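Local coordinates for protein L-hydantoinase (Arthrobacter aurescens, PDB 1GKR) that hydrolyses the ring amide bond of 5-substituted hydantoins, preferring aryl over alkyl derivatives, with an enantioselectivity that depends on the substrate, at residues 78-90 against 426-439. Numbering follows the deposited sequence.
Sequences DSESAAVGGITTI and TMVRGTVVAEKGEV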
loop_
_atom_site.group_PDB
_atom_site.type_symbol
_atom_site.label_atom_id
_atom_site.label_comp_id
_atom_site.label_asym_id
_atom_site.label_seq_id
_atom_site.Cartn_x
_atom_site.Cartn_y
_atom_site.Cartn_z
ATOM N N ASP A 78 8.131 38.091 25.779
ATOM C CA ASP A 78 8.365 36.795 25.153
ATOM C C ASP A 78 9.343 36.846 23.981
ATOM O O ASP A 78 10.093 35.893 23.762
ATOM C CB ASP A 78 7.037 36.196 24.700
ATOM C CG ASP A 78 6.094 35.965 25.853
ATOM O OD1 ASP A 78 5.850 36.928 26.609
ATOM O OD2 ASP A 78 5.596 34.831 26.005
ATOM N N SER A 79 9.354 37.940 23.225
ATOM C CA SER A 79 10.288 37.998 22.119
ATOM C C SER A 79 11.728 38.019 22.666
ATOM O O SER A 79 12.686 37.751 21.944
ATOM C CB SER A 79 10.004 39.206 21.210
ATOM O OG SER A 79 10.506 40.412 21.739
ATOM N N GLU A 80 11.897 38.324 23.944
ATOM C CA GLU A 80 13.247 38.302 24.497
ATOM C C GLU A 80 13.626 36.844 24.718
ATOM O O GLU A 80 14.796 36.481 24.623
ATOM C CB GLU A 80 13.335 39.068 25.821
ATOM C CG GLU A 80 13.195 40.569 25.671
ATOM C CD GLU A 80 13.883 41.325 26.792
ATOM O OE1 GLU A 80 14.147 40.704 27.842
ATOM O OE2 GLU A 80 14.149 42.538 26.626
ATOM N N SER A 81 12.634 36.012 25.025
ATOM C CA SER A 81 12.888 34.590 25.217
ATOM C C SER A 81 13.354 34.017 23.886
ATOM O O SER A 81 14.259 33.179 23.848
ATOM C CB SER A 81 11.627 33.849 25.658
ATOM O OG SER A 81 11.407 33.982 27.046
ATOM N N ALA A 82 12.728 34.464 22.798
ATOM C CA ALA A 82 13.108 33.999 21.474
ATOM C C ALA A 82 14.567 34.382 21.243
ATOM O O ALA A 82 15.403 33.534 20.922
ATOM C CB ALA A 82 12.229 34.638 20.415
ATOM N N ALA A 83 14.871 35.664 21.421
ATOM C CA ALA A 83 16.226 36.145 21.217
ATOM C C ALA A 83 17.271 35.317 21.942
ATOM O O ALA A 83 18.250 34.911 21.336
ATOM C CB ALA A 83 16.340 37.587 21.637
ATOM N N VAL A 84 17.092 35.047 23.228
ATOM C CA VAL A 84 18.125 34.269 23.896
ATOM C C VAL A 84 18.058 32.828 23.461
ATOM O O VAL A 84 19.059 32.124 23.506
ATOM C CB VAL A 84 18.031 34.332 25.442
ATOM C CG1 VAL A 84 17.919 35.763 25.888
ATOM C CG2 VAL A 84 16.868 33.522 25.938
ATOM N N GLY A 85 16.875 32.395 23.038
ATOM C CA GLY A 85 16.695 31.022 22.596
ATOM C C GLY A 85 17.210 30.777 21.186
ATOM O O GLY A 85 17.156 29.662 20.698
ATOM N N GLY A 86 17.703 31.817 20.525
ATOM C CA GLY A 86 18.221 31.659 19.180
ATOM C C GLY A 86 17.179 31.694 18.073
ATOM O O GLY A 86 17.493 31.400 16.918
ATOM N N ILE A 87 15.943 32.044 18.415
ATOM C CA ILE A 87 14.871 32.118 17.429
ATOM C C ILE A 87 14.805 33.551 16.918
ATOM O O ILE A 87 14.301 34.443 17.589
ATOM C CB ILE A 87 13.525 31.689 18.060
ATOM C CG1 ILE A 87 13.633 30.223 18.485
ATOM C CG2 ILE A 87 12.362 31.895 17.089
ATOM C CD1 ILE A 87 12.380 29.691 19.127
ATOM N N THR A 88 15.320 33.759 15.714
ATOM C CA THR A 88 15.372 35.087 15.121
ATOM C C THR A 88 14.126 35.560 14.377
ATOM O O THR A 88 13.954 36.756 14.162
ATOM C CB THR A 88 16.588 35.187 14.223
ATOM O OG1 THR A 88 16.571 34.100 13.289
ATOM C CG2 THR A 88 17.859 35.107 15.073
ATOM N N THR A 89 13.279 34.647 13.926
ATOM C CA THR A 89 12.034 35.102 13.323
ATOM C C THR A 89 10.907 34.144 13.713
ATOM O O THR A 89 11.074 32.917 13.728
ATOM C CB THR A 89 12.091 35.327 11.765
ATOM O OG1 THR A 89 11.276 34.361 11.108
ATOM C CG2 THR A 89 13.483 35.276 11.243
ATOM N N ILE A 90 9.776 34.736 14.091
ATOM C CA ILE A 90 8.614 33.987 14.525
ATOM C C ILE A 90 7.431 34.296 13.621
ATOM O O ILE A 90 7.398 35.325 12.938
ATOM C CB ILE A 90 8.204 34.380 15.976
ATOM C CG1 ILE A 90 7.742 35.841 16.007
ATOM C CG2 ILE A 90 9.372 34.223 16.925
ATOM C CD1 ILE A 90 7.212 36.285 17.333
ATOM N N THR A 426 23.283 35.685 19.378
ATOM C CA THR A 426 22.277 35.593 18.355
ATOM C C THR A 426 22.132 36.965 17.745
ATOM O O THR A 426 22.027 37.963 18.464
ATOM C CB THR A 426 20.920 35.052 18.911
ATOM O OG1 THR A 426 19.861 35.941 18.550
ATOM C CG2 THR A 426 20.971 34.863 20.401
ATOM N N MET A 427 22.202 37.026 16.419
ATOM C CA MET A 427 22.058 38.300 15.746
ATOM C C MET A 427 21.054 38.228 14.623
ATOM O O MET A 427 20.904 37.186 13.966
ATOM C CB MET A 427 23.399 38.804 15.191
ATOM C CG MET A 427 23.957 38.079 13.974
ATOM S SD MET A 427 25.123 39.124 12.992
ATOM C CE MET A 427 26.547 39.185 14.032
ATOM N N VAL A 428 20.331 39.326 14.430
ATOM C CA VAL A 428 19.385 39.381 13.334
ATOM C C VAL A 428 19.726 40.621 12.522
ATOM O O VAL A 428 19.998 41.689 13.083
ATOM C CB VAL A 428 17.890 39.371 13.807
ATOM C CG1 VAL A 428 17.827 39.188 15.285
ATOM C CG2 VAL A 428 17.162 40.617 13.335
ATOM N N ARG A 429 19.748 40.444 11.201
ATOM C CA ARG A 429 20.076 41.504 10.264
ATOM C C ARG A 429 21.364 42.248 10.630
ATOM O O ARG A 429 21.433 43.483 10.626
ATOM C CB ARG A 429 18.894 42.459 10.123
ATOM C CG ARG A 429 17.796 41.878 9.265
ATOM C CD ARG A 429 16.557 42.757 9.222
ATOM N NE ARG A 429 15.873 42.793 10.509
ATOM C CZ ARG A 429 15.983 43.781 11.389
ATOM N NH1 ARG A 429 16.749 44.825 11.119
ATOM N NH2 ARG A 429 15.334 43.719 12.545
ATOM N N GLY A 430 22.389 41.471 10.954
ATOM C CA GLY A 430 23.671 42.055 11.276
ATOM C C GLY A 430 23.867 42.682 12.643
ATOM O O GLY A 430 24.947 43.215 12.902
ATOM N N THR A 431 22.878 42.659 13.530
ATOM C CA THR A 431 23.147 43.266 14.825
ATOM C C THR A 431 22.928 42.276 15.974
ATOM O O THR A 431 21.982 41.482 15.964
ATOM C CB THR A 431 22.344 44.606 15.009
ATOM O OG1 THR A 431 21.348 44.448 16.020
ATOM C CG2 THR A 431 21.689 45.046 13.695
ATOM N N VAL A 432 23.835 42.286 16.946
ATOM C CA VAL A 432 23.728 41.358 18.064
ATOM C C VAL A 432 22.552 41.731 18.945
ATOM O O VAL A 432 22.549 42.800 19.554
ATOM C CB VAL A 432 25.006 41.357 18.918
ATOM C CG1 VAL A 432 24.890 40.315 20.030
ATOM C CG2 VAL A 432 26.199 41.058 18.047
ATOM N N VAL A 433 21.548 40.857 19.005
ATOM C CA VAL A 433 20.366 41.130 19.819
ATOM C C VAL A 433 20.468 40.432 21.162
ATOM O O VAL A 433 19.824 40.826 22.123
ATOM C CB VAL A 433 19.060 40.675 19.131
ATOM C CG1 VAL A 433 18.856 41.425 17.818
ATOM C CG2 VAL A 433 19.099 39.193 18.907
ATOM N N ALA A 434 21.276 39.392 21.235
ATOM C CA ALA A 434 21.429 38.701 22.493
ATOM C C ALA A 434 22.811 38.121 22.522
ATOM O O ALA A 434 23.281 37.538 21.543
ATOM C CB ALA A 434 20.396 37.609 22.634
ATOM N N GLU A 435 23.479 38.314 23.644
ATOM C CA GLU A 435 24.812 37.794 23.802
ATOM C C GLU A 435 24.877 37.249 25.206
ATOM O O GLU A 435 24.560 37.944 26.163
ATOM C CB GLU A 435 25.838 38.896 23.585
ATOM C CG GLU A 435 27.253 38.495 23.924
ATOM C CD GLU A 435 28.275 39.331 23.187
ATOM O OE1 GLU A 435 28.089 40.567 23.098
ATOM O OE2 GLU A 435 29.270 38.749 22.698
ATOM N N LYS A 436 25.264 35.982 25.301
ATOM C CA LYS A 436 25.369 35.269 26.564
ATOM C C LYS A 436 24.307 35.672 27.593
ATOM O O LYS A 436 24.620 36.198 28.664
ATOM C CB LYS A 436 26.789 35.419 27.128
ATOM C CG LYS A 436 27.350 36.820 27.031
ATOM C CD LYS A 436 28.853 36.851 27.295
ATOM C CE LYS A 436 29.381 38.292 27.269
ATOM N NZ LYS A 436 30.837 38.387 27.606
ATOM N N GLY A 437 23.043 35.433 27.232
ATOM C CA GLY A 437 21.921 35.711 28.117
ATOM C C GLY A 437 21.390 37.128 28.261
ATOM O O GLY A 437 20.431 37.353 29.002
ATOM N N GLU A 438 21.987 38.076 27.557
ATOM C CA GLU A 438 21.568 39.462 27.650
ATOM C C GLU A 438 20.929 39.981 26.384
ATOM O O GLU A 438 21.523 39.899 25.315
ATOM C CB GLU A 438 22.778 40.335 27.950
ATOM C CG GLU A 438 23.271 40.292 29.369
ATOM C CD GLU A 438 22.617 41.354 30.220
ATOM O OE1 GLU A 438 21.460 41.149 30.662
ATOM O OE2 GLU A 438 23.262 42.407 30.430
ATOM N N VAL A 439 19.727 40.522 26.481
ATOM C CA VAL A 439 19.139 41.081 25.281
ATOM C C VAL A 439 19.719 42.481 25.206
ATOM O O VAL A 439 19.729 43.190 26.198
ATOM C CB VAL A 439 17.620 41.145 25.350
ATOM C CG1 VAL A 439 17.087 41.890 24.133
ATOM C CG2 VAL A 439 17.052 39.738 25.404
#
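Ala83 presses its methyl group onto the hairpin of strands 426-428 and 431-435, with CB 4.2 Å from Ala434 CB and also 4.2 Å from Val433 CG2. Both partners stand against Thr426 in a classic beta bulge, whose Thr426 O accepts from the backbone N of each, and the extra residue lets the two neighbours face the helix together. The bare methyls of Ala83 and Ala434 let the backbones come close where the axes of helix 78-85 and strand 431-435, 7.6 Å apart, run almost perpendicular, at 93°. Past the type I' turn from Glu435 to Glu438, Val439 holds CG1 anti to its backbone N (chi1 173°), which turns CG2 toward the helix; there it meets Val84 CG1 at 4.1 Å, the two side chains crossing at about a right angle. In many TIM-barrel amidohydrolases, the hydantoinases among them, a small beta domain is attached to the barrel, and here its C-terminal strands pack on helix 75-85 of the barrel and on the strand after it. Gly86 leads from helix to strand in a Schellman motif; at its positive phi of 83° a CB would press on the preceding carbonyl oxygen, so glycine suits the place. Beyond it, Thr88 lays its methyl CG2 4.1 Å from Val428 CG1. One helical turn before Val84, the extended Glu80 chain runs along Val439 from CB to the carboxylate, Glu80 CB being 3.8 Å from Val439 CG2. Its buried carboxylate is balanced by two cations, OE1 forming a salt bridge with Arg406 and OE2 one with Lys118, which probably keeps it ionised.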